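Hydrolase, haloacid dehalogenase-like family (Streptococcus pneumoniae, PDB 2FI1) probably acts as a hydrolase of the haloacid dehalogenase-like family, with a calcium ion bound in the crystal; its substrate is not established. Local coordinates at residues Q46-K49 with V50-F54. Numbering follows the deposited sequence.
Sequences QALK and VSTPF
Phe54 lays one edge of its ring against Ala47, with CE2 3.9 Å from Ala47 CB, at a tight turn between consecutive helices 41-50 and 52-59. These lie between strands 8-11 and 100-104, apart from the parallel sheet, consistent with the helical cap of haloacid dehalogenase-like proteins. Ser51 is both the first residue to leave helical phi/psi and the N-cap of helix 52-59. The methyl of Ala47 is small enough to let the aromatic edge approach the backbone, and it also touches Ala55 and Phe59. A chi1 of 173°, setting CG opposite the backbone N, brings the CD2-CE2 edge of Phe54 alongside the last turn of helix 41-50, with Ala47 O in the ring plane. That carbonyl accepts from Ser51 N at 3.1 Å, in its carbonyl plane, and weakly from Val50 N, which also donates to Gln46 O. Apolar Leu48 suits its buried place: CB leads away from 50-54 and the side chain packs on Tyr21, Ser24 and Thr25 of helix 20-34, while CD2 lies 4.1 Å from Thr52 OG1. A water donates to Leu48 O and also bonds Thr52 OG1, bridging the helices. Ser51's short hydroxyl suits the N-cap: OG accepts from Phe54 N at 2.9 Å, with an N-H...O angle of 157°.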
ATOM      1  N   GLN A  46       2.738 -12.619  -8.526  1.00  8.28           N
ATOM      2  CA  GLN A  46       4.155 -12.310  -8.566  1.00  8.63           C
ATOM      3  C   GLN A  46       4.513 -11.531  -9.819  1.00  8.57           C
ATOM      4  O   GLN A  46       5.313 -10.588  -9.763  1.00  9.12           O
ATOM      5  CB  GLN A  46       4.985 -13.598  -8.456  1.00  9.06           C
ATOM      6  CG  GLN A  46       6.498 -13.408  -8.562  1.00 10.77           C
ATOM      7  CD  GLN A  46       7.065 -12.495  -7.510  1.00 16.98           C
ATOM      8  OE1 GLN A  46       6.528 -12.389  -6.399  1.00 17.31           O
ATOM      9  NE2 GLN A  46       8.175 -11.820  -7.853  1.00 20.50           N
ATOM     10  N   ALA A  47       3.936 -11.911 -10.952  1.00  8.22           N
ATOM     11  CA  ALA A  47       4.207 -11.199 -12.200  1.00  8.49           C
ATOM     12  C   ALA A  47       3.766  -9.740 -12.120  1.00  8.82           C
ATOM     13  O   ALA A  47       4.495  -8.847 -12.569  1.00  9.37           O
ATOM     14  CB  ALA A  47       3.546 -11.880 -13.363  1.00  8.57           C
ATOM     15  N   LEU A  48       2.574  -9.495 -11.592  1.00  8.61           N
ATOM     16  CA  LEU A  48       2.087  -8.120 -11.416  1.00  9.09           C
ATOM     17  C   LEU A  48       2.976  -7.319 -10.474  1.00 10.22           C
ATOM     18  O   LEU A  48       3.172  -6.118 -10.668  1.00 10.24           O
ATOM     19  CB  LEU A  48       0.633  -8.119 -10.948  1.00  8.93           C
ATOM     20  CG  LEU A  48      -0.360  -8.554 -12.029  1.00  8.60           C
ATOM     21  CD1 LEU A  48      -1.702  -8.823 -11.405  1.00  8.90           C
ATOM     22  CD2 LEU A  48      -0.480  -7.483 -13.119  1.00  9.28           C
ATOM     23  N   LYS A  49       3.547  -7.978  -9.469  1.00 10.82           N
ATOM     24  CA  LYS A  49       4.466  -7.311  -8.539  1.00 12.46           C
ATOM     25  C   LYS A  49       5.735  -6.846  -9.237  1.00 12.14           C
ATOM     26  O   LYS A  49       6.360  -5.860  -8.802  1.00 13.91           O
ATOM     27  CB  LYS A  49       4.834  -8.226  -7.369  1.00 12.91           C
ATOM     28  CG  LYS A  49       3.770  -8.353  -6.327  1.00 15.41           C
ATOM     29  CD  LYS A  49       4.265  -9.120  -5.095  1.00 16.80           C
ATOM     30  CE  LYS A  49       5.028  -8.250  -4.128  1.00 20.31           C
ATOM     31  NZ  LYS A  49       5.525  -9.030  -2.949  1.00 22.85           N
ATOM     32  N   VAL A  50       6.132  -7.545 -10.294  1.00 11.35           N
ATOM     33  CA  VAL A  50       7.211  -7.075 -11.162  1.00 11.52           C
ATOM     34  C   VAL A  50       6.702  -5.832 -11.900  1.00 11.10           C
ATOM     35  O   VAL A  50       7.171  -4.714 -11.640  1.00 11.73           O
ATOM     36  CB  VAL A  50       7.694  -8.162 -12.150  1.00 11.87           C
ATOM     37  CG1 VAL A  50       8.728  -7.604 -13.128  1.00 12.36           C
ATOM     38  CG2 VAL A  50       8.268  -9.371 -11.383  1.00 12.55           C
ATOM     39  N   SER A  51       5.751  -6.022 -12.811  1.00 10.06           N
ATOM     40  CA  SER A  51       5.112  -4.897 -13.515  1.00  9.94           C
ATOM     41  C   SER A  51       3.949  -5.414 -14.323  1.00  9.56           C
ATOM     42  O   SER A  51       3.878  -6.602 -14.663  1.00  9.49           O
ATOM     43  CB  SER A  51       6.096  -4.194 -14.449  1.00 10.28           C
ATOM     44  OG  SER A  51       6.332  -4.943 -15.630  1.00 10.85           O
ATOM     45  N   THR A  52       3.027  -4.522 -14.661  1.00  9.12           N
ATOM     46  CA  THR A  52       1.928  -4.911 -15.526  1.00  9.18           C
ATOM     47  C   THR A  52       2.425  -5.290 -16.925  1.00  9.36           C
ATOM     48  O   THR A  52       1.973  -6.285 -17.475  1.00  9.38           O
ATOM     49  CB  THR A  52       0.835  -3.842 -15.546  1.00  9.12           C
ATOM     50  OG1 THR A  52       0.388  -3.627 -14.205  1.00  9.61           O
ATOM     51  CG2 THR A  52      -0.331  -4.265 -16.410  1.00 10.03           C
ATOM     52  N   PRO A  53       3.352  -4.516 -17.511  1.00  9.87           N
ATOM     53  CA  PRO A  53       3.861  -4.967 -18.804  1.00 10.20           C
ATOM     54  C   PRO A  53       4.483  -6.373 -18.767  1.00  9.71           C
ATOM     55  O   PRO A  53       4.303  -7.143 -19.716  1.00 10.57           O
ATOM     56  CB  PRO A  53       4.905  -3.901 -19.160  1.00 10.62           C
ATOM     57  CG  PRO A  53       4.443  -2.688 -18.443  1.00 11.20           C
ATOM     58  CD  PRO A  53       3.884  -3.191 -17.151  1.00 10.47           C
ATOM     59  N   PHE A  54       5.182  -6.712 -17.685  1.00  9.72           N
ATOM     60  CA  PHE A  54       5.756  -8.061 -17.571  1.00  9.60           C
ATOM     61  C   PHE A  54       4.656  -9.125 -17.498  1.00  9.55           C
ATOM     62  O   PHE A  54       4.750 -10.170 -18.152  1.00  9.90           O
ATOM     63  CB  PHE A  54       6.677  -8.190 -16.362  1.00  9.96           C
ATOM     64  CG  PHE A  54       7.145  -9.600 -16.134  1.00 10.36           C
ATOM     65  CD1 PHE A  54       7.993 -10.208 -17.048  1.00 11.21           C
ATOM     66  CD2 PHE A  54       6.715 -10.319 -15.038  1.00 10.76           C
ATOM     67  CE1 PHE A  54       8.406 -11.512 -16.862  1.00 11.89           C
ATOM     68  CE2 PHE A  54       7.133 -11.623 -14.846  1.00 10.88           C
ATOM     69  CZ  PHE A  54       7.971 -12.220 -15.768  1.00 11.36           C
TER
HETATM   70  O   HOH W   1       1.527  -4.219 -11.621  1.00 14.93           O